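Local coordinates for CELL WALL surface anchor family protein (Streptococcus pneumoniae, PDB 2WW8) that serves as the pilus adhesin RrgA, probably attaching the bacterium to host cells through an integrin I-like domain with a bound magnesium ion, at residues A[231-241]-A[338-346]. Numbering follows the deposited sequence.
Sequences LDNSNSMSNIR and VPTEAEDHD. With MG (magnesium ion), chain B.
R241 NH2 donates to H345 O at 2.9 Å, nearly straight (173°), in the guanidinium plane. The same nitrogen makes a weaker, bent bond to E343 O. R241 NH1 makes a long, weak salt bridge of 3.4 Å to D346 OD1, also at the guanidinium edge. S238 OG donates to D344 OD1 at 2.6 Å, from above the carboxylate plane. N239 ND2 reaches T340 O at 2.8 Å, in the carbonyl plane, and bonds weakly to E341 OE1. N233 ND2 binds E341 O at 2.9 Å; CG anti to the backbone N (chi1 -167°) turns the amide toward 338-346. Between these grips the A342 methyl packs against S238 N and S234 O. At the end of strand 225-232, L231 CD2 lies against P339 CD (3.7 Å) and V338. The 231-241 segment has the D-x-S-x-S sequence of a MIDAS motif, in the parallel sheet of an integrin I-like (von Willebrand A) domain. S234 OG and S236 OG each bind magnesium at 2.2 Å; D387 completes the protein ligands. D232 stands in the second shell. Its OD1 accepts from S234 N and OG, its OD2 from metal-bound water 1. R241 NE also donates to N235 O in the metal loop.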
loop_
_atom_site.group_PDB
_atom_site.type_symbol
_atom_site.label_atom_id
_atom_site.label_comp_id
_atom_site.label_asym_id
_atom_site.label_seq_id
_atom_site.Cartn_x
_atom_site.Cartn_y
_atom_site.Cartn_z
ATOM N N LEU A 231 10.700 29.350 -21.238
ATOM C CA LEU A 231 11.852 28.824 -20.538
ATOM C C LEU A 231 13.111 28.985 -21.436
ATOM O O LEU A 231 13.165 28.419 -22.537
ATOM C CB LEU A 231 11.607 27.347 -20.260
ATOM C CG LEU A 231 12.821 26.580 -19.669
ATOM C CD1 LEU A 231 13.313 27.203 -18.350
ATOM C CD2 LEU A 231 12.439 25.049 -19.447
ATOM N N ASP A 232 14.052 29.794 -20.973
ATOM C CA ASP A 232 15.348 30.023 -21.642
ATOM C C ASP A 232 16.181 28.733 -21.658
ATOM O O ASP A 232 16.438 28.096 -20.622
ATOM C CB ASP A 232 15.984 31.252 -20.919
ATOM C CG ASP A 232 17.376 31.673 -21.416
ATOM O OD1 ASP A 232 18.088 30.894 -22.093
ATOM O OD2 ASP A 232 17.697 32.841 -21.056
ATOM N N ASN A 233 16.575 28.296 -22.858
ATOM C CA ASN A 233 17.447 27.108 -22.995
ATOM C C ASN A 233 18.748 27.536 -23.735
ATOM O O ASN A 233 19.330 26.735 -24.486
ATOM C CB ASN A 233 16.722 25.962 -23.712
ATOM C CG ASN A 233 17.437 24.592 -23.611
ATOM O OD1 ASN A 233 17.665 23.978 -24.645
ATOM N ND2 ASN A 233 17.815 24.145 -22.436
ATOM N N SER A 234 19.187 28.787 -23.541
ATOM C CA SER A 234 20.408 29.307 -24.168
ATOM C C SER A 234 21.649 28.516 -23.615
ATOM O O SER A 234 21.573 27.836 -22.580
ATOM C CB SER A 234 20.554 30.827 -23.939
ATOM O OG SER A 234 20.638 31.029 -22.525
ATOM N N ASN A 235 22.791 28.601 -24.308
ATOM C CA ASN A 235 23.983 27.812 -23.957
ATOM C C ASN A 235 24.443 28.032 -22.499
ATOM O O ASN A 235 24.867 27.091 -21.844
ATOM C CB ASN A 235 25.126 28.226 -24.901
ATOM C CG ASN A 235 24.836 27.873 -26.353
ATOM O OD1 ASN A 235 24.065 26.962 -26.629
ATOM N ND2 ASN A 235 25.431 28.609 -27.273
ATOM N N SER A 236 24.377 29.280 -22.011
ATOM C CA SER A 236 24.727 29.629 -20.639
ATOM C C SER A 236 23.938 28.809 -19.614
ATOM O O SER A 236 24.325 28.758 -18.451
ATOM C CB SER A 236 24.390 31.097 -20.381
ATOM O OG SER A 236 23.009 31.373 -20.577
ATOM N N MET A 237 22.793 28.228 -20.009
ATOM C CA MET A 237 22.067 27.371 -19.041
ATOM C C MET A 237 22.713 26.006 -18.826
ATOM O O MET A 237 22.313 25.289 -17.942
ATOM C CB MET A 237 20.584 27.163 -19.451
ATOM C CG MET A 237 19.777 28.460 -19.577
ATOM S SD MET A 237 19.348 29.024 -17.917
ATOM C CE MET A 237 18.076 27.857 -17.422
ATOM N N SER A 238 23.643 25.594 -19.683
ATOM C CA SER A 238 24.382 24.348 -19.515
ATOM C C SER A 238 24.783 24.050 -18.073
ATOM O O SER A 238 25.341 24.917 -17.381
ATOM C CB SER A 238 25.663 24.465 -20.371
ATOM O OG SER A 238 26.582 23.489 -19.946
ATOM N N ASN A 239 24.549 22.824 -17.609
ATOM C CA ASN A 239 24.544 22.528 -16.180
ATOM C C ASN A 239 25.947 22.742 -15.558
ATOM O O ASN A 239 26.085 23.146 -14.375
ATOM C CB ASN A 239 24.078 21.078 -16.000
ATOM C CG ASN A 239 22.557 20.962 -16.076
ATOM O OD1 ASN A 239 21.858 21.867 -15.642
ATOM N ND2 ASN A 239 22.045 19.902 -16.659
ATOM N N ILE A 240 26.980 22.436 -16.363
ATOM C CA ILE A 240 28.347 22.461 -15.837
ATOM C C ILE A 240 28.802 23.922 -15.905
ATOM O O ILE A 240 29.736 24.282 -15.202
ATOM C CB ILE A 240 29.333 21.517 -16.578
ATOM C CG1 ILE A 240 29.478 21.895 -18.061
ATOM C CG2 ILE A 240 28.953 20.036 -16.357
ATOM C CD1 ILE A 240 30.732 21.169 -18.679
ATOM N N ARG A 241 28.129 24.792 -16.668
ATOM C CA ARG A 241 28.621 26.176 -16.707
ATOM C C ARG A 241 28.390 26.914 -15.394
ATOM O O ARG A 241 27.665 26.421 -14.510
ATOM C CB ARG A 241 28.130 26.989 -17.892
ATOM C CG ARG A 241 28.746 26.548 -19.253
ATOM C CD ARG A 241 28.441 27.568 -20.416
ATOM N NE ARG A 241 27.914 26.907 -21.625
ATOM C CZ ARG A 241 28.591 26.360 -22.635
ATOM N NH1 ARG A 241 29.901 26.402 -22.704
ATOM N NH2 ARG A 241 27.922 25.751 -23.607
ATOM N N VAL A 338 9.978 19.309 -21.141
ATOM C CA VAL A 338 10.782 20.285 -20.392
ATOM C C VAL A 338 12.271 19.840 -20.442
ATOM O O VAL A 338 12.549 18.754 -20.010
ATOM C CB VAL A 338 10.316 20.427 -18.940
ATOM C CG1 VAL A 338 11.221 21.428 -18.239
ATOM C CG2 VAL A 338 8.839 20.917 -18.867
ATOM N N PRO A 339 13.204 20.682 -20.945
ATOM C CA PRO A 339 14.600 20.292 -21.022
ATOM C C PRO A 339 15.237 20.344 -19.611
ATOM O O PRO A 339 14.894 21.256 -18.831
ATOM C CB PRO A 339 15.209 21.383 -21.922
ATOM C CG PRO A 339 14.385 22.605 -21.609
ATOM C CD PRO A 339 12.986 22.048 -21.458
ATOM N N THR A 340 16.157 19.423 -19.327
ATOM C CA THR A 340 17.007 19.563 -18.114
ATOM C C THR A 340 18.509 19.693 -18.435
ATOM O O THR A 340 19.365 19.525 -17.546
ATOM C CB THR A 340 16.824 18.359 -17.151
ATOM O OG1 THR A 340 17.023 17.148 -17.897
ATOM C CG2 THR A 340 15.423 18.396 -16.557
ATOM N N GLU A 341 18.791 19.962 -19.713
ATOM C CA GLU A 341 20.158 20.172 -20.214
ATOM C C GLU A 341 20.047 21.290 -21.221
ATOM O O GLU A 341 18.941 21.524 -21.768
ATOM C CB GLU A 341 20.641 18.916 -20.978
ATOM C CG GLU A 341 20.501 17.579 -20.223
ATOM C CD GLU A 341 21.524 17.365 -19.105
ATOM O OE1 GLU A 341 22.538 18.108 -18.999
ATOM O OE2 GLU A 341 21.323 16.421 -18.311
ATOM N N ALA A 342 21.181 21.923 -21.504
ATOM C CA ALA A 342 21.366 22.844 -22.598
ATOM C C ALA A 342 22.666 22.404 -23.297
ATOM O O ALA A 342 23.330 21.466 -22.890
ATOM C CB ALA A 342 21.476 24.295 -22.063
ATOM N N GLU A 343 23.075 23.082 -24.360
ATOM C CA GLU A 343 24.164 22.590 -25.158
ATOM C C GLU A 343 25.437 22.869 -24.327
ATOM O O GLU A 343 25.724 24.043 -24.025
ATOM C CB GLU A 343 24.132 23.324 -26.507
ATOM C CG GLU A 343 25.402 23.059 -27.274
ATOM C CD GLU A 343 25.527 21.550 -27.534
ATOM O OE1 GLU A 343 24.502 20.949 -27.984
ATOM O OE2 GLU A 343 26.621 21.024 -27.226
ATOM N N ASP A 344 26.128 21.795 -23.924
ATOM C CA ASP A 344 27.323 21.820 -23.051
ATOM C C ASP A 344 28.678 22.160 -23.698
ATOM O O ASP A 344 29.626 22.626 -23.037
ATOM C CB ASP A 344 27.520 20.465 -22.365
ATOM C CG ASP A 344 26.456 20.193 -21.312
ATOM O OD1 ASP A 344 25.775 21.173 -20.887
ATOM O OD2 ASP A 344 26.334 19.002 -20.903
ATOM N N HIS A 345 28.773 21.858 -24.986
ATOM C CA HIS A 345 30.006 22.054 -25.757
ATOM C C HIS A 345 30.193 23.543 -26.073
ATOM O O HIS A 345 29.308 24.339 -25.770
ATOM C CB HIS A 345 29.903 21.191 -27.021
ATOM C CG HIS A 345 29.703 19.739 -26.701
ATOM N ND1 HIS A 345 28.452 19.165 -26.567
ATOM C CD2 HIS A 345 30.598 18.776 -26.375
ATOM C CE1 HIS A 345 28.591 17.899 -26.207
ATOM N NE2 HIS A 345 29.883 17.634 -26.083
ATOM N N ASP A 346 31.356 23.887 -26.623
ATOM C CA ASP A 346 31.567 25.190 -27.242
ATOM C C ASP A 346 31.148 25.142 -28.725
ATOM O O ASP A 346 30.428 24.221 -29.181
ATOM C CB ASP A 346 33.024 25.652 -27.018
ATOM C CG ASP A 346 33.432 25.585 -25.514
ATOM O OD1 ASP A 346 32.537 25.468 -24.627
ATOM O OD2 ASP A 346 34.644 25.655 -25.172
HETATM MG MG MG B . 21.518 32.710 -21.447
HETATM O O HOH W 1 19.896 33.893 -22.007
HETATM O O HOH W 2 21.573 25.567 -25.884
HETATM O O HOH W 3 23.465 20.906 -19.542
HETATM O O HOH W 4 22.781 33.107 -22.987
HETATM O O HOH W 5 22.643 34.109 -20.366
#